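Local coordinates for protein prolyl endopeptidase (Myxococcus xanthus, PDB 2BKL) that probably cleaves oligopeptides on the carboxyl side of proline, and less readily alanine, as a serine peptidase of the prolyl oligopeptidase family, at residues 36-41 with 626-631; 26-31 with 559-564; 535-540 with 591-596. All blocks are in the same frame, centred on the assembly; numbering follows the deposited sequence.

Contact 1 of 3, residues 36-41 with 626-631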
ATOM      1  N   GLN A  36     -13.842   2.942 -25.303  1.00  8.58           N
ATOM      2  CA  GLN A  36     -12.455   2.657 -25.691  1.00  9.58           C
ATOM      3  C   GLN A  36     -11.891   3.709 -26.628  1.00  9.26           C
ATOM      4  O   GLN A  36     -10.758   4.149 -26.447  1.00 10.49           O
ATOM      5  CB  GLN A  36     -12.348   1.272 -26.330  1.00 11.73           C
ATOM      6  CG  GLN A  36     -12.592   0.154 -25.346  1.00 14.23           C
ATOM      7  CD  GLN A  36     -11.462  -0.015 -24.322  1.00 16.97           C
ATOM      8  OE1 GLN A  36     -10.274   0.198 -24.634  1.00 21.97           O
ATOM      9  NE2 GLN A  36     -11.823  -0.414 -23.105  1.00 20.42           N
ATOM     10  N   THR A  37     -12.674   4.151 -27.611  1.00  7.95           N
ATOM     11  CA  THR A  37     -12.225   5.220 -28.502  1.00  8.85           C
ATOM     12  C   THR A  37     -11.894   6.527 -27.740  1.00  7.34           C
ATOM     13  O   THR A  37     -10.881   7.211 -28.009  1.00  9.57           O
ATOM     14  CB  THR A  37     -13.299   5.486 -29.567  1.00  8.67           C
ATOM     15  OG1 THR A  37     -13.421   4.317 -30.394  1.00 12.90           O
ATOM     16  CG2 THR A  37     -12.902   6.577 -30.509  1.00  8.66           C
ATOM     17  N   TRP A  38     -12.761   6.870 -26.795  1.00  8.26           N
ATOM     18  CA  TRP A  38     -12.589   8.067 -25.968  1.00  7.55           C
ATOM     19  C   TRP A  38     -11.341   7.969 -25.104  1.00  7.12           C
ATOM     20  O   TRP A  38     -10.576   8.933 -24.978  1.00  6.45           O
ATOM     21  CB  TRP A  38     -13.860   8.269 -25.148  1.00  5.83           C
ATOM     22  CG  TRP A  38     -13.915   9.437 -24.258  1.00  6.56           C
ATOM     23  CD1 TRP A  38     -14.454  10.645 -24.559  1.00  7.19           C
ATOM     24  CD2 TRP A  38     -13.456   9.522 -22.897  1.00  6.55           C
ATOM     25  NE1 TRP A  38     -14.368  11.494 -23.480  1.00  8.11           N
ATOM     26  CE2 TRP A  38     -13.770  10.824 -22.438  1.00  7.49           C
ATOM     27  CE3 TRP A  38     -12.824   8.622 -22.013  1.00  7.47           C
ATOM     28  CZ2 TRP A  38     -13.486  11.240 -21.139  1.00  7.57           C
ATOM     29  CZ3 TRP A  38     -12.528   9.046 -20.731  1.00  7.57           C
ATOM     30  CH2 TRP A  38     -12.851  10.334 -20.309  1.00  7.88           C
ATOM     31  N   MET A  39     -11.135   6.802 -24.514  1.00  7.89           N
ATOM     32  CA  MET A  39      -9.941   6.538 -23.717  1.00  6.56           C
ATOM     33  C   MET A  39      -8.666   6.747 -24.532  1.00  6.99           C
ATOM     34  O   MET A  39      -7.733   7.420 -24.104  1.00  8.41           O
ATOM     35  CB  MET A  39      -9.984   5.126 -23.160  1.00  8.64           C
ATOM     36  CG  MET A  39     -11.022   4.959 -22.067  1.00  8.79           C
ATOM     37  SD  MET A  39     -11.477   3.263 -21.738  1.00 13.54           S
ATOM     38  CE  MET A  39      -9.970   2.548 -21.331  1.00 14.76           C
ATOM     39  N   THR A  40      -8.634   6.157 -25.713  1.00  8.13           N
ATOM     40  CA  THR A  40      -7.477   6.304 -26.579  1.00  8.09           C
ATOM     41  C   THR A  40      -7.239   7.772 -26.910  1.00  6.82           C
ATOM     42  O   THR A  40      -6.104   8.252 -26.887  1.00  9.13           O
ATOM     43  CB  THR A  40      -7.715   5.482 -27.842  1.00  8.03           C
ATOM     44  OG1 THR A  40      -7.817   4.103 -27.489  1.00 11.25           O
ATOM     45  CG2 THR A  40      -6.514   5.583 -28.814  1.00 10.78           C
ATOM     46  N   ALA A  41      -8.308   8.493 -27.235  1.00  8.02           N
ATOM     47  CA  ALA A  41      -8.196   9.912 -27.569  1.00  8.55           C
ATOM     48  C   ALA A  41      -7.766  10.773 -26.381  1.00  8.01           C
ATOM     49  O   ALA A  41      -6.940  11.675 -26.535  1.00  8.93           O
ATOM     50  CB  ALA A  41      -9.502  10.417 -28.142  1.00  8.78           C
ATOM     51  N   LYS A 626     -14.763   9.475 -15.458  1.00  5.36           N
ATOM     52  CA  LYS A 626     -15.900  10.350 -15.166  1.00  5.26           C
ATOM     53  C   LYS A 626     -15.441  11.699 -14.580  1.00  5.28           C
ATOM     54  O   LYS A 626     -16.001  12.756 -14.922  1.00  5.34           O
ATOM     55  CB  LYS A 626     -16.895   9.680 -14.244  1.00  5.76           C
ATOM     56  CG  LYS A 626     -17.585   8.444 -14.840  1.00  6.23           C
ATOM     57  CD  LYS A 626     -18.962   8.187 -14.260  1.00  6.43           C
ATOM     58  CE  LYS A 626     -18.962   7.981 -12.775  1.00  6.61           C
ATOM     59  NZ  LYS A 626     -20.322   7.565 -12.269  1.00  6.97           N
ATOM     60  N   PHE A 627     -14.455  11.667 -13.681  1.00  4.68           N
ATOM     61  CA  PHE A 627     -14.007  12.892 -13.048  1.00  5.20           C
ATOM     62  C   PHE A 627     -13.317  13.793 -14.049  1.00  5.28           C
ATOM     63  O   PHE A 627     -13.577  14.989 -14.049  1.00  6.21           O
ATOM     64  CB  PHE A 627     -13.106  12.579 -11.851  1.00  5.28           C
ATOM     65  CG  PHE A 627     -12.773  13.770 -10.997  1.00  4.87           C
ATOM     66  CD1 PHE A 627     -13.712  14.282 -10.120  1.00  5.08           C
ATOM     67  CD2 PHE A 627     -11.517  14.388 -11.073  1.00  5.29           C
ATOM     68  CE1 PHE A 627     -13.397  15.328  -9.277  1.00  5.85           C
ATOM     69  CE2 PHE A 627     -11.208  15.465 -10.257  1.00  6.85           C
ATOM     70  CZ  PHE A 627     -12.145  15.945  -9.383  1.00  5.50           C
ATOM     71  N   VAL A 628     -12.440  13.249 -14.896  1.00  5.04           N
ATOM     72  CA  VAL A 628     -11.747  14.093 -15.892  1.00  5.76           C
ATOM     73  C   VAL A 628     -12.750  14.727 -16.843  1.00  4.38           C
ATOM     74  O   VAL A 628     -12.628  15.905 -17.200  1.00  5.67           O
ATOM     75  CB  VAL A 628     -10.606  13.378 -16.637  1.00  7.85           C
ATOM     76  CG1 VAL A 628     -11.069  12.589 -17.804  1.00 12.37           C
ATOM     77  CG2 VAL A 628      -9.565  14.419 -17.107  1.00 11.57           C
ATOM     78  N   ALA A 629     -13.774  13.974 -17.241  1.00  5.29           N
ATOM     79  CA  ALA A 629     -14.820  14.528 -18.077  1.00  5.25           C
ATOM     80  C   ALA A 629     -15.537  15.689 -17.411  1.00  5.67           C
ATOM     81  O   ALA A 629     -15.746  16.733 -18.020  1.00  6.14           O
ATOM     82  CB  ALA A 629     -15.819  13.463 -18.438  1.00  5.50           C
ATOM     83  N   ALA A 630     -15.831  15.545 -16.126  1.00  5.24           N
ATOM     84  CA  ALA A 630     -16.512  16.597 -15.369  1.00  5.71           C
ATOM     85  C   ALA A 630     -15.645  17.868 -15.262  1.00  5.05           C
ATOM     86  O   ALA A 630     -16.129  18.978 -15.402  1.00  6.26           O
ATOM     87  CB  ALA A 630     -16.897  16.076 -13.999  1.00  5.89           C
ATOM     88  N   VAL A 631     -14.352  17.693 -15.034  1.00  5.40           N
ATOM     89  CA  VAL A 631     -13.451  18.831 -14.895  1.00  5.04           C
ATOM     90  C   VAL A 631     -13.209  19.530 -16.253  1.00  4.36           C
ATOM     91  O   VAL A 631     -13.238  20.766 -16.344  1.00  6.00           O
ATOM     92  CB  VAL A 631     -12.139  18.402 -14.214  1.00  6.61           C
ATOM     93  CG1 VAL A 631     -11.130  19.517 -14.225  1.00  6.88           C
ATOM     94  CG2 VAL A 631     -12.419  17.948 -12.791  1.00  8.55           C
TER

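Contact 2 of 3, residues 26-31 with 559-564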
ATOM      1  N   TRP A  26     -22.228   6.946 -18.853  1.00  6.92           N
ATOM      2  CA  TRP A  26     -21.900   6.132 -20.007  1.00  6.76           C
ATOM      3  C   TRP A  26     -20.446   5.710 -20.072  1.00  8.11           C
ATOM      4  O   TRP A  26     -20.126   4.689 -20.673  1.00  9.05           O
ATOM      5  CB  TRP A  26     -22.363   6.813 -21.318  1.00  7.27           C
ATOM      6  CG  TRP A  26     -21.557   7.983 -21.794  1.00  8.32           C
ATOM      7  CD1 TRP A  26     -21.730   9.306 -21.470  1.00  9.09           C
ATOM      8  CD2 TRP A  26     -20.473   7.942 -22.722  1.00  7.24           C
ATOM      9  NE1 TRP A  26     -20.797  10.075 -22.123  1.00  8.55           N
ATOM     10  CE2 TRP A  26     -20.020   9.270 -22.913  1.00  6.66           C
ATOM     11  CE3 TRP A  26     -19.827   6.921 -23.412  1.00 10.00           C
ATOM     12  CZ2 TRP A  26     -18.956   9.585 -23.763  1.00  9.05           C
ATOM     13  CZ3 TRP A  26     -18.765   7.239 -24.249  1.00 10.49           C
ATOM     14  CH2 TRP A  26     -18.346   8.562 -24.418  1.00 12.18           C
ATOM     15  N   LEU A  27     -19.561   6.489 -19.441  1.00  5.86           N
ATOM     16  CA  LEU A  27     -18.145   6.135 -19.400  1.00  7.34           C
ATOM     17  C   LEU A  27     -17.804   5.008 -18.450  1.00  7.35           C
ATOM     18  O   LEU A  27     -16.649   4.551 -18.442  1.00  7.19           O
ATOM     19  CB  LEU A  27     -17.311   7.351 -18.987  1.00  7.75           C
ATOM     20  CG  LEU A  27     -17.283   8.500 -19.991  1.00  6.80           C
ATOM     21  CD1 LEU A  27     -16.603   9.693 -19.382  1.00  8.50           C
ATOM     22  CD2 LEU A  27     -16.541   8.076 -21.238  1.00  8.75           C
ATOM     23  N   GLU A  28     -18.760   4.510 -17.673  1.00  6.16           N
ATOM     24  CA  GLU A  28     -18.458   3.410 -16.732  1.00  6.53           C
ATOM     25  C   GLU A  28     -18.090   2.099 -17.411  1.00  9.53           C
ATOM     26  O   GLU A  28     -17.212   1.393 -16.958  1.00 10.47           O
ATOM     27  CB  GLU A  28     -19.591   3.178 -15.730  1.00  6.49           C
ATOM     28  CG  GLU A  28     -19.782   4.319 -14.739  1.00  7.76           C
ATOM     29  CD  GLU A  28     -20.874   4.094 -13.705  1.00  7.51           C
ATOM     30  OE1 GLU A  28     -21.538   3.043 -13.756  1.00  7.93           O
ATOM     31  OE2 GLU A  28     -21.066   4.986 -12.837  1.00  8.01           O
ATOM     32  N   ASP A  29     -18.767   1.779 -18.506  1.00  9.75           N
ATOM     33  CA  ASP A  29     -18.648   0.467 -19.131  1.00 12.83           C
ATOM     34  C   ASP A  29     -17.522   0.498 -20.151  1.00 12.75           C
ATOM     35  O   ASP A  29     -17.682   0.988 -21.258  1.00 12.49           O
ATOM     36  CB  ASP A  29     -19.973   0.094 -19.781  1.00 15.82           C
ATOM     37  CG  ASP A  29     -19.949  -1.294 -20.386  1.00 18.70           C
ATOM     38  OD1 ASP A  29     -18.954  -2.029 -20.184  1.00 17.75           O
ATOM     39  OD2 ASP A  29     -20.901  -1.719 -21.071  1.00 21.33           O
ATOM     40  N   GLU A  30     -16.375  -0.039 -19.768  1.00 14.32           N
ATOM     41  CA  GLU A  30     -15.201  -0.004 -20.619  1.00 15.51           C
ATOM     42  C   GLU A  30     -15.314  -0.979 -21.794  1.00 14.69           C
ATOM     43  O   GLU A  30     -14.493  -0.946 -22.708  1.00 16.62           O
ATOM     44  CB  GLU A  30     -13.918  -0.283 -19.803  1.00 18.91           C
ATOM     45  CG  GLU A  30     -13.632  -1.734 -19.419  1.00 22.12           C
ATOM     46  CD  GLU A  30     -14.570  -2.327 -18.378  1.00 23.33           C
ATOM     47  OE1 GLU A  30     -15.293  -1.568 -17.688  1.00 25.51           O
ATOM     48  OE2 GLU A  30     -14.588  -3.583 -18.244  1.00 28.41           O
ATOM     49  N   LYS A  31     -16.332  -1.831 -21.783  1.00 14.18           N
ATOM     50  CA  LYS A  31     -16.540  -2.751 -22.911  1.00 16.97           C
ATOM     51  C   LYS A  31     -17.195  -2.098 -24.127  1.00 16.19           C
ATOM     52  O   LYS A  31     -17.218  -2.668 -25.213  1.00 18.38           O
ATOM     53  CB  LYS A  31     -17.336  -3.967 -22.435  1.00 18.76           C
ATOM     54  CG  LYS A  31     -16.568  -4.781 -21.420  1.00 22.32           C
ATOM     55  CD  LYS A  31     -17.307  -6.045 -21.025  1.00 24.29           C
ATOM     56  CE  LYS A  31     -16.613  -6.743 -19.874  1.00 25.94           C
ATOM     57  NZ  LYS A  31     -17.205  -8.094 -19.646  1.00 28.00           N
ATOM     58  N   LEU A 559     -10.299   6.672  -6.365  1.00  5.34           N
ATOM     59  CA  LEU A 559     -11.732   6.594  -6.086  1.00  6.76           C
ATOM     60  C   LEU A 559     -12.294   7.998  -6.084  1.00  5.91           C
ATOM     61  O   LEU A 559     -11.778   8.860  -5.365  1.00  5.33           O
ATOM     62  CB  LEU A 559     -11.957   5.956  -4.710  1.00  7.00           C
ATOM     63  CG  LEU A 559     -11.602   4.481  -4.600  1.00  7.02           C
ATOM     64  CD1 LEU A 559     -11.506   4.020  -3.161  1.00 10.57           C
ATOM     65  CD2 LEU A 559     -12.609   3.630  -5.386  1.00  8.01           C
ATOM     66  N   LEU A 560     -13.361   8.256  -6.867  1.00  4.84           N
ATOM     67  CA  LEU A 560     -13.925   9.605  -6.985  1.00  4.14           C
ATOM     68  C   LEU A 560     -15.450   9.670  -7.006  1.00  6.11           C
ATOM     69  O   LEU A 560     -15.993  10.692  -6.613  1.00  6.90           O
ATOM     70  CB  LEU A 560     -13.322  10.377  -8.178  1.00  4.77           C
ATOM     71  CG  LEU A 560     -11.819  10.571  -8.143  1.00  5.59           C
ATOM     72  CD1 LEU A 560     -11.232  10.921  -9.484  1.00  6.00           C
ATOM     73  CD2 LEU A 560     -11.413  11.583  -7.125  1.00  7.20           C
ATOM     74  N   ASP A 561     -16.146   8.637  -7.510  1.00  5.32           N
ATOM     75  CA  ASP A 561     -17.607   8.551  -7.361  1.00  4.46           C
ATOM     76  C   ASP A 561     -17.886   7.669  -6.153  1.00  4.37           C
ATOM     77  O   ASP A 561     -17.830   6.428  -6.230  1.00  6.41           O
ATOM     78  CB  ASP A 561     -18.283   7.993  -8.619  1.00  4.99           C
ATOM     79  CG  ASP A 561     -19.768   7.882  -8.491  1.00  5.08           C
ATOM     80  OD1 ASP A 561     -20.291   7.929  -7.349  1.00  6.40           O
ATOM     81  OD2 ASP A 561     -20.492   7.727  -9.527  1.00  7.40           O
ATOM     82  N   MET A 562     -18.107   8.306  -5.011  1.00  5.18           N
ATOM     83  CA  MET A 562     -18.232   7.569  -3.753  1.00  6.13           C
ATOM     84  C   MET A 562     -19.657   7.097  -3.504  1.00  6.74           C
ATOM     85  O   MET A 562     -19.910   6.377  -2.565  1.00  6.87           O
ATOM     86  CB  MET A 562     -17.708   8.399  -2.583  1.00  6.05           C
ATOM     87  CG  MET A 562     -16.243   8.718  -2.740  1.00  7.52           C
ATOM     88  SD  MET A 562     -15.171   7.259  -2.805  1.00  7.94           S
ATOM     89  CE  MET A 562     -15.414   6.561  -1.238  1.00 10.26           C
ATOM     90  N   VAL A 563     -20.592   7.505  -4.359  1.00  5.79           N
ATOM     91  CA  VAL A 563     -21.954   6.996  -4.317  1.00  6.84           C
ATOM     92  C   VAL A 563     -22.029   5.626  -4.986  1.00  6.24           C
ATOM     93  O   VAL A 563     -22.892   4.817  -4.652  1.00  7.54           O
ATOM     94  CB  VAL A 563     -22.918   8.018  -4.965  1.00  6.93           C
ATOM     95  CG1 VAL A 563     -24.333   7.470  -5.053  1.00  7.48           C
ATOM     96  CG2 VAL A 563     -22.885   9.333  -4.185  1.00  7.22           C
ATOM     97  N   ARG A 564     -21.135   5.361  -5.939  1.00  5.96           N
ATOM     98  CA  ARG A 564     -21.177   4.119  -6.707  1.00  5.92           C
ATOM     99  C   ARG A 564     -19.925   3.226  -6.574  1.00  6.83           C
ATOM    100  O   ARG A 564     -19.850   2.165  -7.164  1.00  7.06           O
ATOM    101  CB  ARG A 564     -21.420   4.400  -8.183  1.00  6.44           C
ATOM    102  CG  ARG A 564     -22.766   5.011  -8.456  1.00  7.63           C
ATOM    103  CD  ARG A 564     -23.043   5.375  -9.888  1.00  7.10           C
ATOM    104  NE  ARG A 564     -22.958   4.278 -10.838  1.00  5.99           N
ATOM    105  CZ  ARG A 564     -23.908   3.346 -11.026  1.00  6.47           C
ATOM    106  NH1 ARG A 564     -24.990   3.297 -10.248  1.00  8.14           N
ATOM    107  NH2 ARG A 564     -23.735   2.443 -11.991  1.00  8.24           N
TER

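Contact 3 of 3, residues 535-540 with 591-596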
ATOM      1  N   GLY A 535      -5.729   8.067  -1.655  1.00  6.60           N
ATOM      2  CA  GLY A 535      -5.082   9.373  -1.800  1.00  6.28           C
ATOM      3  C   GLY A 535      -5.588  10.130  -3.026  1.00  5.35           C
ATOM      4  O   GLY A 535      -5.486  11.347  -3.122  1.00  6.56           O
ATOM      5  N   GLY A 536      -6.067   9.385  -4.021  1.00  6.18           N
ATOM      6  CA  GLY A 536      -6.691   9.991  -5.176  1.00  6.89           C
ATOM      7  C   GLY A 536      -8.003  10.632  -4.778  1.00  4.04           C
ATOM      8  O   GLY A 536      -8.320  11.715  -5.193  1.00  5.71           O
ATOM      9  N   LEU A 537      -8.786   9.924  -3.942  1.00  4.61           N
ATOM     10  CA  LEU A 537      -9.980  10.476  -3.325  1.00  4.06           C
ATOM     11  C   LEU A 537      -9.612  11.763  -2.571  1.00  3.95           C
ATOM     12  O   LEU A 537     -10.280  12.784  -2.706  1.00  4.85           O
ATOM     13  CB  LEU A 537     -10.592   9.438  -2.379  1.00  4.79           C
ATOM     14  CG  LEU A 537     -11.666   9.940  -1.433  1.00  5.23           C
ATOM     15  CD1 LEU A 537     -12.847  10.510  -2.201  1.00  7.55           C
ATOM     16  CD2 LEU A 537     -12.107   8.834  -0.539  1.00  5.84           C
ATOM     17  N   LEU A 538      -8.540  11.681  -1.771  1.00  4.40           N
ATOM     18  CA  LEU A 538      -8.065  12.839  -1.012  1.00  4.42           C
ATOM     19  C   LEU A 538      -7.889  14.069  -1.864  1.00  5.49           C
ATOM     20  O   LEU A 538      -8.428  15.137  -1.559  1.00  5.16           O
ATOM     21  CB  LEU A 538      -6.749  12.518  -0.326  1.00  5.50           C
ATOM     22  CG  LEU A 538      -6.024  13.708   0.304  1.00  4.76           C
ATOM     23  CD1 LEU A 538      -6.828  14.266   1.466  1.00  6.60           C
ATOM     24  CD2 LEU A 538      -4.660  13.238   0.759  1.00  4.95           C
ATOM     25  N   VAL A 539      -7.140  13.952  -2.951  1.00  4.13           N
ATOM     26  CA  VAL A 539      -6.853  15.143  -3.766  1.00  5.42           C
ATOM     27  C   VAL A 539      -8.058  15.589  -4.590  1.00  5.56           C
ATOM     28  O   VAL A 539      -8.209  16.780  -4.867  1.00  6.62           O
ATOM     29  CB  VAL A 539      -5.541  15.042  -4.603  1.00  5.71           C
ATOM     30  CG1 VAL A 539      -4.380  14.826  -3.686  1.00  5.04           C
ATOM     31  CG2 VAL A 539      -5.611  13.969  -5.668  1.00  5.46           C
ATOM     32  N   GLY A 540      -8.916  14.655  -4.992  1.00  5.87           N
ATOM     33  CA  GLY A 540     -10.171  15.023  -5.612  1.00  5.79           C
ATOM     34  C   GLY A 540     -11.097  15.800  -4.709  1.00  5.07           C
ATOM     35  O   GLY A 540     -11.731  16.789  -5.142  1.00  5.05           O
ATOM     36  N   HIS A 591     -22.122  11.260  -0.073  1.00  7.62           N
ATOM     37  CA  HIS A 591     -22.575  12.206  -1.068  1.00  8.01           C
ATOM     38  C   HIS A 591     -22.038  13.581  -0.756  1.00  8.57           C
ATOM     39  O   HIS A 591     -21.735  14.324  -1.673  1.00 10.47           O
ATOM     40  CB  HIS A 591     -24.104  12.195  -1.162  1.00  8.26           C
ATOM     41  CG  HIS A 591     -24.651  12.930  -2.349  1.00  7.76           C
ATOM     42  ND1 HIS A 591     -25.873  13.564  -2.319  1.00 12.18           N
ATOM     43  CD2 HIS A 591     -24.170  13.092  -3.604  1.00  7.79           C
ATOM     44  CE1 HIS A 591     -26.107  14.119  -3.494  1.00 11.52           C
ATOM     45  NE2 HIS A 591     -25.105  13.829  -4.304  1.00  9.50           N
ATOM     46  N   ALA A 592     -21.825  13.902   0.528  1.00  7.88           N
ATOM     47  CA  ALA A 592     -21.355  15.219   0.902  1.00  8.96           C
ATOM     48  C   ALA A 592     -19.935  15.497   0.429  1.00 10.08           C
ATOM     49  O   ALA A 592     -19.592  16.645   0.196  1.00 10.03           O
ATOM     50  CB  ALA A 592     -21.464  15.396   2.380  1.00  8.02           C
ATOM     51  N   TYR A 593     -19.110  14.462   0.312  1.00  8.02           N
ATOM     52  CA  TYR A 593     -17.731  14.663  -0.165  1.00  7.24           C
ATOM     53  C   TYR A 593     -17.335  14.064  -1.520  1.00  7.79           C
ATOM     54  O   TYR A 593     -16.291  14.425  -2.032  1.00 10.04           O
ATOM     55  CB  TYR A 593     -16.695  14.268   0.897  1.00  7.14           C
ATOM     56  CG  TYR A 593     -16.534  12.773   1.211  1.00  6.51           C
ATOM     57  CD1 TYR A 593     -15.847  11.930   0.342  1.00  5.64           C
ATOM     58  CD2 TYR A 593     -16.990  12.228   2.405  1.00  7.90           C
ATOM     59  CE1 TYR A 593     -15.634  10.600   0.650  1.00  6.89           C
ATOM     60  CE2 TYR A 593     -16.799  10.912   2.717  1.00  6.58           C
ATOM     61  CZ  TYR A 593     -16.113  10.088   1.847  1.00  5.69           C
ATOM     62  OH  TYR A 593     -15.884   8.768   2.180  1.00  7.21           O
ATOM     63  N   SER A 594     -18.151  13.162  -2.064  1.00  6.81           N
ATOM     64  CA  SER A 594     -17.908  12.416  -3.328  1.00  6.05           C
ATOM     65  C   SER A 594     -17.411  13.385  -4.403  1.00  6.73           C
ATOM     66  O   SER A 594     -18.173  14.252  -4.842  1.00  7.02           O
ATOM     67  CB  SER A 594     -19.205  11.770  -3.765  1.00  5.96           C
ATOM     68  OG  SER A 594     -19.046  11.091  -5.010  1.00  7.40           O
ATOM     69  N   PRO A 595     -16.133  13.385  -4.741  1.00  4.84           N
ATOM     70  CA  PRO A 595     -15.609  14.449  -5.608  1.00  5.67           C
ATOM     71  C   PRO A 595     -16.339  14.597  -6.941  1.00  4.34           C
ATOM     72  O   PRO A 595     -16.530  15.708  -7.426  1.00  4.94           O
ATOM     73  CB  PRO A 595     -14.132  14.046  -5.785  1.00  5.78           C
ATOM     74  CG  PRO A 595     -13.836  13.388  -4.486  1.00  6.60           C
ATOM     75  CD  PRO A 595     -15.047  12.563  -4.162  1.00  6.01           C
ATOM     76  N   TYR A 596     -16.723  13.481  -7.545  1.00  4.45           N
ATOM     77  CA  TYR A 596     -17.406  13.489  -8.834  1.00  5.39           C
ATOM     78  C   TYR A 596     -18.696  14.290  -8.790  1.00  6.11           C
ATOM     79  O   TYR A 596     -19.091  14.849  -9.803  1.00  7.54           O
ATOM     80  CB  TYR A 596     -17.687  12.063  -9.263  1.00  6.01           C
ATOM     81  CG  TYR A 596     -18.559  11.921 -10.484  1.00  5.66           C
ATOM     82  CD1 TYR A 596     -18.151  12.379 -11.720  1.00  5.58           C
ATOM     83  CD2 TYR A 596     -19.792  11.318 -10.392  1.00  5.48           C
ATOM     84  CE1 TYR A 596     -18.942  12.235 -12.844  1.00  6.97           C
ATOM     85  CE2 TYR A 596     -20.611  11.180 -11.522  1.00  5.46           C
ATOM     86  CZ  TYR A 596     -20.160  11.626 -12.729  1.00  5.64           C
ATOM     87  OH  TYR A 596     -20.998  11.393 -13.799  1.00  6.57           O
TER

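Contact 1 of 3, residues 36-41 with 626-631
W38 reaches from helix 33-51, near the N-terminus, to V628 and A629 on helix 622-632 in the C-terminal part of the alpha/beta-hydrolase fold, a helix-to-helix contact between parts of the chain 585 residues apart. The backbones stay well separated, 10.4 Å between the CA atoms of W38 and A629, and the indole spans most of the gap. Its CG is anti to the backbone N (chi1 -179°), which sends the ring toward helix 622-632, six-membered part first. CH2 meets V628 CG1 at 3.8 Å. CZ2, the next atom round the rim, lies 4.2 Å from A629 CB. Both methyls approach the ring obliquely. V628 holds CG1 between its backbone N and carbonyl carbon (chi1 84°), with CG2 anti to the N; this rotation presents CG1 to the tryptophan. The two side chains run past one another in opposite directions. L643 of strand 641-646, an edge strand of the hydrolase sheet, touches both W38 and V628, while L27 and R625 also pack on the indole. All three touching residues are buried, and the polar corner of the indole is satisfied as well: NE1 hydrogen-bonds to T6 OG1.

Contact 2 of 3, residues 26-31 with 559-564
E28 and R564 form a two-pronged salt bridge between the loop 26-31, which precedes helix 33-51, and the loop 559-564 in the C-terminal part of the catalytic domain. The glutamate leaves CB with CG beside its backbone N, anti to the carbonyl carbon, and continues through CG to CD in an extended chain that brings the carboxylate to the arginine. CD sits 3.5 Å from R564 NE. OE1 takes a hydrogen bond of 2.9 Å from R564 NH2, fairly straight at 163° and in the guanidinium plane. OE2 accepts from R564 NE at 2.8 Å, more bent at 147° and tilted from that plane, and also lies 3.6 Å from R564 CD. Each oxygen uses its syn lone pair, and the two planes are only 14° apart: a side-on grip that fixes the carboxylate's rotation. The arginine chain bends at its third torsion to turn this edge toward the glutamate. With an alanine here, E28 OE1 would probably lose its bond and the carboxylate would be freer to turn. E28 OE2 is also salt-bridged to K626 NZ, which pairs with D561 OD2 and D22 OD1 as well; E28 OE2 and D561 OD2 are 4.3 Å apart, and the lysine is likely to offset their repulsion. D561 OD1 accepts weak bonds from the backbone N of V563 and R564. L559 touches the bound benzyloxycarbonyl-Ala-Pro. Helix 622-632 flanks the bridge, with M622 against E28; its F627 packs on L560 of loop 559-564, which follows strand 552-556 of the central sheet.

Contact 3 of 3, residues 535-540 with 591-596
G540 and P595 bring the backbones to 5.5 Å between CA atoms, where helix 534-545 meets the bend that leads from helix 584-593 into a short 3-10 segment at P595 and Y596. The proline ring lies directly against the helix backbone: its CG is 3.7 Å from G540 C, and its CB is equally near that carbon and G540 O. A side chain at G540 would point toward this ring, and a CB there would come only 3.3 Å from P595 CB, a tight fit that the glycine avoids. One turn earlier, L537 crosses both P595 and Y593 at about a right angle. Its CG is anti to the backbone N (chi1 167°), and the chain ends with CD1 3.6 Å from P595 CD. Helix 534-545 starts within what appears to be the nucleophile elbow of the alpha/beta-hydrolase fold, a GxSxG sequence that includes G535 and the ligand-pocket residue S533; the side chain of L537 lies about 8 Å from the bound benzyloxycarbonyl-Ala-Pro. The same CD1 stands at the edge of the Y593 ring, near its plane, 4.0 Å from CE1, while CD2 is 4.1 Å from that carbon. Y593 holds CG between its backbone N and carbonyl carbon (chi1 71°), which places the ring beside the leucine. Y578 touches both side chains, F506 meets the Y593 ring edge-to-face, and F627 of helix 622-632 packs on P595.

How the contacts relate
All three contacts are mostly buried, yet their chemistry differs. Contacts 1 and 3 are apolar, whereas contact 2 is ionic, and its R564 is partly exposed. Contacts 1 and 2 tie the N-terminal segment, which in this family packs with the catalytic domain, to its C-terminal part; contact 3 joins two pieces of that C-terminal part and is nested in the loop closed by contact 1. Helix 622-632 is the element common to all three: it supplies one side of contact 1, borders contact 2 and reaches contact 3, where K626 CB packs on Y596. Contacts 2 and 3 are joined by probable hydrogen bonds, M562 N with S594 OG and Y596 N with L560 O.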